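Local coordinates for alanine racemase (Actinobacillus succinogenes, PDB 3C3K), which is of unassigned function but adopts the two-lobed alpha/beta fold of periplasmic binding protein-like domains, at residues 67-72 with 244-249; 161-164 with 169-172; 188-191 with 195-198; 114-119 with 125-130. All blocks are in the same frame, centred on the assembly; numbering follows the deposited sequence.

Contact 1: 67-72 with 244-249; sequences GVITMD and MKAVSL
Ile69 projects from strand 68-70 against helix 239-254 and meets Ala246 and Val247 with two separate branches. Its CG1 stands beside the backbone N (chi1 -61°), which leaves CG2 anti to that N and aims this methyl at Ala246, 3.9 Å from Ile69 CG2 to Ala246 CB. The other branch runs on almost fully extended, and Ile69 CD1 reaches Val247 CG2 at 3.8 Å. That terminal methyl lies beside two consecutive helix residues, since Ile69 CD1 is also 4.1 Å from Ala246 CB. The Ile69 and Val247 side chains cross at about a right angle, so they meet at a branch end and do not run alongside each other. The closest CA atoms, Ile69 CA and Ala246 CA, are 7.0 Å apart, with the isoleucine and the alanine methyl between. No hydrogen bond joins the segments, which bury 113 Å² together. Cys92 of strand 89-92 touches both Ile69 and Ala246, while Ile30 and Thr33 of helix 21-35 touch Val247. Thr70 OG1 accepts from Asp72 N in an ST turn starting at the last strand residue. A late helix covering an early strand is consistent with the type I periplasmic binding protein fold, whose chain returns to the first lobe after building the second.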
loop_
_atom_site.group_PDB
_atom_site.type_symbol
_atom_site.label_atom_id
_atom_site.label_comp_id
_atom_site.label_asym_id
_atom_site.label_seq_id
_atom_site.Cartn_x
_atom_site.Cartn_y
_atom_site.Cartn_z
ATOM N N GLY B 67 20.572 2.082 13.419
ATOM C CA GLY B 67 19.498 2.725 14.200
ATOM C C GLY B 67 18.144 2.198 13.750
ATOM O O GLY B 67 18.044 1.577 12.692
ATOM N N VAL B 68 17.121 2.375 14.584
ATOM C CA VAL B 68 15.780 1.872 14.297
ATOM C C VAL B 68 14.686 2.983 14.407
ATOM O O VAL B 68 14.692 3.782 15.328
ATOM C CB VAL B 68 15.501 0.568 15.145
ATOM C CG1 VAL B 68 15.889 0.763 16.533
ATOM C CG2 VAL B 68 14.013 0.096 15.077
ATOM N N ILE B 69 13.808 3.065 13.388
ATOM C CA ILE B 69 12.555 3.852 13.466
ATOM C C ILE B 69 11.445 2.868 13.534
ATOM O O ILE B 69 11.428 1.922 12.764
ATOM C CB ILE B 69 12.393 4.754 12.243
ATOM C CG1 ILE B 69 13.567 5.717 12.216
ATOM C CG2 ILE B 69 11.034 5.558 12.308
ATOM C CD1 ILE B 69 13.682 6.505 10.871
ATOM N N THR B 70 10.620 2.979 14.557
ATOM C CA THR B 70 9.500 2.073 14.772
ATOM C C THR B 70 8.139 2.806 14.623
ATOM O O THR B 70 7.994 3.944 15.044
ATOM C CB THR B 70 9.592 1.317 16.142
ATOM O OG1 THR B 70 8.549 0.310 16.158
ATOM C CG2 THR B 70 9.487 2.273 17.373
ATOM N N MET B 71 7.180 2.143 13.968
ATOM C CA MET B 71 5.859 2.622 13.864
ATOM C C MET B 71 4.954 1.632 14.690
ATOM O O MET B 71 3.738 1.757 14.674
ATOM C CB MET B 71 5.397 2.684 12.394
ATOM C CG MET B 71 6.392 3.375 11.333
ATOM S SD MET B 71 5.646 3.256 9.622
ATOM C CE MET B 71 4.416 4.397 9.916
ATOM N N ASP B 72 5.557 0.742 15.493
ATOM C CA ASP B 72 4.724 -0.172 16.320
ATOM C C ASP B 72 4.012 0.442 17.508
ATOM O O ASP B 72 4.313 1.592 17.927
ATOM C CB ASP B 72 5.591 -1.310 16.834
ATOM C CG ASP B 72 5.853 -2.380 15.776
ATOM O OD1 ASP B 72 5.226 -2.324 14.730
ATOM O OD2 ASP B 72 6.606 -3.346 16.081
ATOM N N MET B 244 10.397 11.997 7.188
ATOM C CA MET B 244 11.646 12.762 6.998
ATOM C C MET B 244 12.152 13.227 8.377
ATOM O O MET B 244 13.360 13.165 8.667
ATOM C CB MET B 244 11.387 13.951 6.085
ATOM C CG MET B 244 10.970 13.617 4.662
ATOM S SD MET B 244 10.552 15.065 3.596
ATOM C CE MET B 244 9.342 15.724 4.541
ATOM N N LYS B 245 11.214 13.616 9.247
ATOM C CA LYS B 245 11.569 14.156 10.566
ATOM C C LYS B 245 12.072 13.036 11.435
ATOM O O LYS B 245 13.031 13.228 12.196
ATOM C CB LYS B 245 10.371 14.958 11.188
ATOM C CG LYS B 245 10.660 15.636 12.602
ATOM C CD LYS B 245 11.901 16.539 12.527
ATOM C CE LYS B 245 11.708 17.883 13.165
ATOM N NZ LYS B 245 12.828 18.835 12.778
ATOM N N ALA B 246 11.466 11.840 11.320
ATOM C CA ALA B 246 11.921 10.699 12.104
ATOM C C ALA B 246 13.394 10.442 11.796
ATOM O O ALA B 246 14.212 10.380 12.690
ATOM C CB ALA B 246 11.007 9.444 11.915
ATOM N N VAL B 247 13.765 10.430 10.530
ATOM C CA VAL B 247 15.178 10.299 10.151
ATOM C C VAL B 247 16.063 11.370 10.693
ATOM O O VAL B 247 17.164 11.046 11.203
ATOM C CB VAL B 247 15.361 10.173 8.619
ATOM C CG1 VAL B 247 16.868 10.155 8.236
ATOM C CG2 VAL B 247 14.648 8.937 8.166
ATOM N N SER B 248 15.608 12.622 10.589
ATOM C CA SER B 248 16.296 13.745 11.179
ATOM C C SER B 248 16.602 13.587 12.656
ATOM O O SER B 248 17.706 13.956 13.092
ATOM C CB SER B 248 15.533 15.048 10.974
ATOM O OG SER B 248 15.907 15.502 9.685
ATOM N N LEU B 249 15.633 13.037 13.389
ATOM C CA LEU B 249 15.816 12.773 14.806
ATOM C C LEU B 249 16.791 11.622 15.027
ATOM O O LEU B 249 17.590 11.631 16.029
ATOM C CB LEU B 249 14.464 12.531 15.505
ATOM C CG LEU B 249 13.397 13.650 15.522
ATOM C CD1 LEU B 249 12.089 13.188 16.256
ATOM C CD2 LEU B 249 13.980 14.847 16.197
#

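Contact 2: 161-164 with 169-172; sequences SYAE and MAGK
Ala163 sets its single methyl against that of Ala170, with Ala163 CB 3.8 Å from Ala170 CB. The pair closes the strand-loop-helix corner of a parallel alpha/beta sheet: strand 159-162 ends just before Ala163, and helix 168-179 begins five residues later. Both CB atoms point at the opposing segment, and because neither side chain goes further, the main chains approach closely, to 5.2 Å between Ala163 CA and Ala170 CA. The contact is small, 95 Å² in all, and contains no hydrogen bond. Leu195 of helix 193-205 touches both alanines, making a three-way apolar packing of two helices and the end of a strand. Polar groups around the corner are tied elsewhere. Ala163 O accepts from His132 ND1, Ala170 N donates to Asp167 OD1, and Lys172 NZ turns to a salt bridge with Glu205 and a hydrogen bond with Gln201. Glu164 lies on the exposed side; CG is anti to its backbone N (chi1 167°), and the chain leads the carboxylate away from the helix, so this residue approaches mainly through its backbone. There Glu164 N stands 4.4 Å from the same methyl, Ala170 CB.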
loop_
_atom_site.group_PDB
_atom_site.type_symbol
_atom_site.label_atom_id
_atom_site.label_comp_id
_atom_site.label_asym_id
_atom_site.label_seq_id
_atom_site.Cartn_x
_atom_site.Cartn_y
_atom_site.Cartn_z
ATOM N N SER B 161 -17.628 0.185 16.219
ATOM C CA SER B 161 -17.568 -1.125 15.643
ATOM C C SER B 161 -16.109 -1.357 15.249
ATOM O O SER B 161 -15.456 -0.426 14.794
ATOM C CB SER B 161 -18.486 -1.110 14.419
ATOM O OG SER B 161 -18.325 -2.268 13.656
ATOM N N TYR B 162 -15.577 -2.559 15.438
ATOM C CA TYR B 162 -14.137 -2.739 15.292
ATOM C C TYR B 162 -13.851 -3.486 14.032
ATOM O O TYR B 162 -14.402 -4.575 13.778
ATOM C CB TYR B 162 -13.480 -3.436 16.511
ATOM C CG TYR B 162 -13.539 -2.594 17.766
ATOM C CD1 TYR B 162 -12.545 -1.672 18.029
ATOM C CD2 TYR B 162 -14.598 -2.712 18.690
ATOM C CE1 TYR B 162 -12.583 -0.877 19.139
ATOM C CE2 TYR B 162 -14.636 -1.907 19.866
ATOM C CZ TYR B 162 -13.608 -0.985 20.061
ATOM O OH TYR B 162 -13.555 -0.106 21.134
ATOM N N ALA B 163 -13.025 -2.887 13.183
ATOM C CA ALA B 163 -12.686 -3.608 11.968
ATOM C C ALA B 163 -11.621 -4.630 12.300
ATOM O O ALA B 163 -10.662 -4.299 12.939
ATOM C CB ALA B 163 -12.205 -2.630 10.871
ATOM N N GLU B 164 -11.728 -5.864 11.836
ATOM C CA GLU B 164 -10.643 -6.815 12.169
ATOM C C GLU B 164 -9.379 -6.569 11.364
ATOM O O GLU B 164 -8.254 -6.585 11.893
ATOM C CB GLU B 164 -11.060 -8.274 12.022
ATOM C CG GLU B 164 -9.831 -9.175 12.075
ATOM C CD GLU B 164 -10.110 -10.582 12.573
ATOM O OE1 GLU B 164 -10.958 -11.279 11.968
ATOM O OE2 GLU B 164 -9.449 -11.003 13.549
ATOM N N MET B 169 -13.181 -4.130 2.848
ATOM C CA MET B 169 -14.177 -5.106 3.253
ATOM C C MET B 169 -14.432 -5.015 4.738
ATOM O O MET B 169 -15.595 -5.125 5.172
ATOM C CB MET B 169 -13.757 -6.558 2.871
ATOM C CG MET B 169 -14.843 -7.614 3.228
ATOM S SD MET B 169 -16.465 -7.282 2.481
ATOM C CE MET B 169 -16.073 -6.665 0.773
ATOM N N ALA B 170 -13.356 -4.834 5.538
ATOM C CA ALA B 170 -13.539 -4.679 6.960
ATOM C C ALA B 170 -14.363 -3.449 7.262
ATOM O O ALA B 170 -15.167 -3.459 8.166
ATOM C CB ALA B 170 -12.238 -4.598 7.649
ATOM N N GLY B 171 -14.155 -2.377 6.510
ATOM C CA GLY B 171 -14.930 -1.151 6.693
ATOM C C GLY B 171 -16.434 -1.362 6.417
ATOM O O GLY B 171 -17.318 -0.782 7.067
ATOM N N LYS B 172 -16.687 -2.151 5.388
ATOM C CA LYS B 172 -17.980 -2.382 4.830
ATOM C C LYS B 172 -18.734 -3.232 5.859
ATOM O O LYS B 172 -19.870 -2.910 6.215
ATOM C CB LYS B 172 -17.767 -3.157 3.497
ATOM C CG LYS B 172 -18.921 -3.215 2.614
ATOM C CD LYS B 172 -18.593 -3.695 1.182
ATOM C CE LYS B 172 -19.939 -3.975 0.518
ATOM N NZ LYS B 172 -19.732 -4.332 -0.894
#

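Contact 3: 188-191 with 195-198; sequences IFAI and LAAG
In the beta-alpha-beta unit of strand 187-190, helix 193-205 and strand 215-217, the first strand packs on the start of the helix through Ala190. Its methyl points at the helix and rests between two successive residues: Ala190 CB lies 4.0 Å from Leu195 CB and equally 4.0 Å from Ala196 CB. The backbone joining them is just as near, with Ala190 CB 3.9 Å from Ala196 N, so the methyl sits against the helix backbone as well as its side chains. With alanine on both sides, Ala190 CA and Ala196 CA come to 5.4 Å. The unit's return strand binds the same residue from within the sheet, since Ala190 shares backbone hydrogen bonding with Val217, as befits a parallel beta-alpha-beta crossover. Alternation along the strand sends Phe189 away from helix 193-205, to Ser112 and Val115 of helix 108-121. Leu195 carries its CG beside the backbone N (chi1 -66°), and from there CD1 makes a looser contact, Leu195 CD1 to Ile191 CG2 at 4.5 Å. The end of Ile191 leads away from the helix and packs on Leu129 and Asn131 of strand 127-131. Ala196 also touches Leu232, in a loop.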
loop_
_atom_site.group_PDB
_atom_site.type_symbol
_atom_site.label_atom_id
_atom_site.label_comp_id
_atom_site.label_asym_id
_atom_site.label_seq_id
_atom_site.Cartn_x
_atom_site.Cartn_y
_atom_site.Cartn_z
ATOM N N ILE B 188 -20.541 8.566 10.269
ATOM C CA ILE B 188 -19.564 7.512 10.525
ATOM C C ILE B 188 -18.184 8.116 10.395
ATOM O O ILE B 188 -17.821 8.703 9.345
ATOM C CB ILE B 188 -19.723 6.254 9.601
ATOM C CG1 ILE B 188 -21.016 5.470 9.931
ATOM C CG2 ILE B 188 -18.613 5.282 9.888
ATOM C CD1 ILE B 188 -21.339 4.344 8.972
ATOM N N PHE B 189 -17.440 8.013 11.495
ATOM C CA PHE B 189 -16.085 8.474 11.566
ATOM C C PHE B 189 -15.186 7.220 11.638
ATOM O O PHE B 189 -15.292 6.467 12.597
ATOM C CB PHE B 189 -15.924 9.296 12.855
ATOM C CG PHE B 189 -14.503 9.756 13.143
ATOM C CD1 PHE B 189 -13.588 9.975 12.091
ATOM C CD2 PHE B 189 -14.114 10.061 14.465
ATOM C CE1 PHE B 189 -12.318 10.391 12.367
ATOM C CE2 PHE B 189 -12.823 10.501 14.753
ATOM C CZ PHE B 189 -11.927 10.681 13.702
ATOM N N ALA B 190 -14.369 6.992 10.591
ATOM C CA ALA B 190 -13.397 5.892 10.607
ATOM C C ALA B 190 -11.980 6.362 10.817
ATOM O O ALA B 190 -11.566 7.433 10.323
ATOM C CB ALA B 190 -13.517 5.030 9.366
ATOM N N ILE B 191 -11.251 5.520 11.529
ATOM C CA ILE B 191 -9.860 5.674 11.983
ATOM C C ILE B 191 -8.809 5.509 10.845
ATOM O O ILE B 191 -7.600 5.695 11.062
ATOM C CB ILE B 191 -9.701 4.643 13.120
ATOM C CG1 ILE B 191 -9.805 5.294 14.483
ATOM C CG2 ILE B 191 -8.704 3.520 12.902
ATOM C CD1 ILE B 191 -10.794 6.321 14.509
ATOM N N LEU B 195 -10.821 2.165 5.743
ATOM C CA LEU B 195 -12.066 1.675 6.359
ATOM C C LEU B 195 -13.229 2.546 5.917
ATOM O O LEU B 195 -14.329 2.045 5.738
ATOM C CB LEU B 195 -11.903 1.711 7.879
ATOM C CG LEU B 195 -10.831 0.722 8.338
ATOM C CD1 LEU B 195 -10.684 0.926 9.874
ATOM C CD2 LEU B 195 -11.187 -0.755 7.971
ATOM N N ALA B 196 -12.984 3.840 5.715
ATOM C CA ALA B 196 -14.066 4.795 5.352
ATOM C C ALA B 196 -14.526 4.539 3.916
ATOM O O ALA B 196 -15.710 4.672 3.588
ATOM C CB ALA B 196 -13.625 6.265 5.541
ATOM N N ALA B 197 -13.590 4.132 3.052
ATOM C CA ALA B 197 -13.946 3.815 1.665
ATOM C C ALA B 197 -14.934 2.648 1.643
ATOM O O ALA B 197 -15.837 2.610 0.810
ATOM C CB ALA B 197 -12.707 3.493 0.858
ATOM N N GLY B 198 -14.759 1.711 2.573
ATOM C CA GLY B 198 -15.663 0.556 2.722
ATOM C C GLY B 198 -16.972 0.999 3.340
ATOM O O GLY B 198 -18.060 0.500 2.996
#

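Contact 4: 114-119 with 125-130; sequences YVVDQL and KRIALI
Ile127 and Leu119 form the close part of this contact, each offering two atoms to the other. Ile127 CD1 approaches the root of the leucine, 3.7 Å from Leu119 CB, while Ile127 CG2 meets Leu119 CD1 at 3.9 Å. The two side chains meet at a slant. With Ile127 CG1 anti to the carbonyl carbon (chi1 -61°) and CG2 anti to the backbone N, both branches are turned to the helix, and Ile127 alone contributes about half of the 145 Å² buried. Packing slackens one turn back, where Val116 CG1 is 4.3 Å from Ile127 CD1. The backbones stay well separated there, Val116 CA lying 7.8 Å from Ile127 CA. The outer parts differ in character. Lys125 is exposed and points away from the helix. On the partly exposed side of helix 108-121, Gln118 NE2 lies 3.3 Å above the ring plane of Tyr114, over its centre, and gives only a weak hydrogen bond to Tyr114 O. Asp117, also facing away from the strand, forms a salt bridge with Arg149 and a hydrogen bond with His153. Helix 108-121 thus covers one face of strand 127-131 beside helix 137-152, whose Leu150 touches Val116; the next strand residue, Ala128, reaches Leu178 of helix 168-179, and strands 159-162 and 187-190 flank strand 127-131 within the sheet.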
loop_
_atom_site.group_PDB
_atom_site.type_symbol
_atom_site.label_atom_id
_atom_site.label_comp_id
_atom_site.label_asym_id
_atom_site.label_seq_id
_atom_site.Cartn_x
_atom_site.Cartn_y
_atom_site.Cartn_z
ATOM N N TYR B 114 -11.966 17.425 17.182
ATOM C CA TYR B 114 -12.265 18.379 16.099
ATOM C C TYR B 114 -13.174 17.777 15.054
ATOM O O TYR B 114 -14.042 18.437 14.583
ATOM C CB TYR B 114 -10.995 18.802 15.349
ATOM C CG TYR B 114 -11.223 19.995 14.440
ATOM C CD1 TYR B 114 -11.588 19.833 13.113
ATOM C CD2 TYR B 114 -11.069 21.296 14.930
ATOM C CE1 TYR B 114 -11.792 20.954 12.265
ATOM C CE2 TYR B 114 -11.268 22.431 14.110
ATOM C CZ TYR B 114 -11.655 22.246 12.788
ATOM O OH TYR B 114 -11.821 23.366 12.009
ATOM N N VAL B 115 -12.918 16.541 14.663
ATOM C CA VAL B 115 -13.843 15.743 13.796
ATOM C C VAL B 115 -15.256 15.703 14.333
ATOM O O VAL B 115 -16.193 16.081 13.644
ATOM C CB VAL B 115 -13.299 14.354 13.525
ATOM C CG1 VAL B 115 -14.408 13.476 12.854
ATOM C CG2 VAL B 115 -11.987 14.474 12.636
ATOM N N VAL B 116 -15.409 15.284 15.580
ATOM C CA VAL B 116 -16.719 15.288 16.227
ATOM C C VAL B 116 -17.326 16.690 16.314
ATOM O O VAL B 116 -18.503 16.869 16.002
ATOM C CB VAL B 116 -16.663 14.668 17.610
ATOM C CG1 VAL B 116 -18.025 14.774 18.299
ATOM C CG2 VAL B 116 -16.237 13.219 17.491
ATOM N N ASP B 117 -16.545 17.687 16.685
ATOM C CA ASP B 117 -17.139 19.017 16.737
ATOM C C ASP B 117 -17.688 19.437 15.377
ATOM O O ASP B 117 -18.725 20.063 15.341
ATOM C CB ASP B 117 -16.160 20.090 17.208
ATOM C CG ASP B 117 -15.771 19.933 18.631
ATOM O OD1 ASP B 117 -16.407 19.165 19.389
ATOM O OD2 ASP B 117 -14.800 20.600 18.995
ATOM N N GLN B 118 -16.987 19.113 14.271
ATOM C CA GLN B 118 -17.438 19.528 12.943
ATOM C C GLN B 118 -18.694 18.798 12.528
ATOM O O GLN B 118 -19.625 19.404 12.034
ATOM C CB GLN B 118 -16.376 19.296 11.876
ATOM C CG GLN B 118 -15.090 20.058 12.085
ATOM C CD GLN B 118 -15.317 21.415 12.620
ATOM O OE1 GLN B 118 -15.881 22.271 11.939
ATOM N NE2 GLN B 118 -14.834 21.660 13.838
ATOM N N LEU B 119 -18.724 17.483 12.720
ATOM C CA LEU B 119 -19.964 16.742 12.524
ATOM C C LEU B 119 -21.150 17.314 13.326
ATOM O O LEU B 119 -22.223 17.443 12.787
ATOM C CB LEU B 119 -19.779 15.231 12.744
ATOM C CG LEU B 119 -18.836 14.551 11.761
ATOM C CD1 LEU B 119 -18.338 13.208 12.314
ATOM C CD2 LEU B 119 -19.489 14.370 10.377
ATOM N N LYS B 125 -26.045 13.965 14.914
ATOM C CA LYS B 125 -26.367 13.741 16.297
ATOM C C LYS B 125 -26.145 12.271 16.691
ATOM O O LYS B 125 -26.102 11.915 17.880
ATOM C CB LYS B 125 -27.835 14.130 16.557
ATOM C CG LYS B 125 -27.974 15.607 16.921
ATOM C CD LYS B 125 -29.399 15.959 17.263
ATOM C CE LYS B 125 -29.547 17.448 17.471
ATOM N NZ LYS B 125 -28.836 18.254 16.410
ATOM N N ARG B 126 -25.949 11.418 15.698
ATOM C CA ARG B 126 -25.688 10.011 15.990
ATOM C C ARG B 126 -24.444 9.577 15.241
ATOM O O ARG B 126 -24.533 9.015 14.121
ATOM C CB ARG B 126 -26.891 9.150 15.602
ATOM C CG ARG B 126 -28.102 9.397 16.500
ATOM C CD ARG B 126 -29.483 8.785 16.023
ATOM N NE ARG B 126 -29.726 8.715 14.580
ATOM C CZ ARG B 126 -30.256 9.675 13.807
ATOM N NH1 ARG B 126 -30.614 10.852 14.309
ATOM N NH2 ARG B 126 -30.433 9.457 12.492
ATOM N N ILE B 127 -23.291 9.860 15.838
ATOM C CA ILE B 127 -22.034 9.688 15.171
ATOM C C ILE B 127 -21.479 8.365 15.693
ATOM O O ILE B 127 -21.378 8.177 16.921
ATOM C CB ILE B 127 -21.057 10.861 15.484
ATOM C CG1 ILE B 127 -21.638 12.194 15.012
ATOM C CG2 ILE B 127 -19.649 10.598 14.829
ATOM C CD1 ILE B 127 -21.107 13.393 15.707
ATOM N N ALA B 128 -21.125 7.469 14.782
ATOM C CA ALA B 128 -20.518 6.154 15.085
ATOM C C ALA B 128 -19.032 6.218 14.747
ATOM O O ALA B 128 -18.582 7.122 13.989
ATOM C CB ALA B 128 -21.229 4.989 14.248
ATOM N N LEU B 129 -18.270 5.295 15.340
ATOM C CA LEU B 129 -16.841 5.148 15.115
ATOM C C LEU B 129 -16.539 3.737 14.589
ATOM O O LEU B 129 -17.061 2.731 15.102
ATOM C CB LEU B 129 -16.052 5.427 16.420
ATOM C CG LEU B 129 -14.516 5.325 16.393
ATOM C CD1 LEU B 129 -13.946 6.646 15.736
ATOM C CD2 LEU B 129 -13.925 5.189 17.797
ATOM N N ILE B 130 -15.769 3.661 13.511
ATOM C CA ILE B 130 -15.212 2.375 13.109
ATOM C C ILE B 130 -13.745 2.444 13.584
ATOM O O ILE B 130 -12.947 3.290 13.083
ATOM C CB ILE B 130 -15.282 2.121 11.558
ATOM C CG1 ILE B 130 -16.722 2.101 11.096
ATOM C CG2 ILE B 130 -14.613 0.733 11.204
ATOM C CD1 ILE B 130 -16.915 1.900 9.613
#

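All four contacts pack a strand, or the loop just past its end, on a helix without a hydrogen bond across, but they divide between two sheets. Contact 1 belongs to the six-stranded one, about 27 to 32 Å between centres from the others, and joins elements far apart in sequence. Contacts 2, 3 and 4 share the four-stranded sheet and pair elements adjacent in the chain. Contacts 2 and 3 rely on alanines and touch each other, Ala163 CB lying 3.6 Å from Leu195 CD2; contacts 1 and 4 use branched isoleucines and wider backbone spacing. Touching residues are buried throughout, except exposed Glu164 in contact 2. Strand 127-131 of contact 4 lies between the strands of contacts 2 and 3.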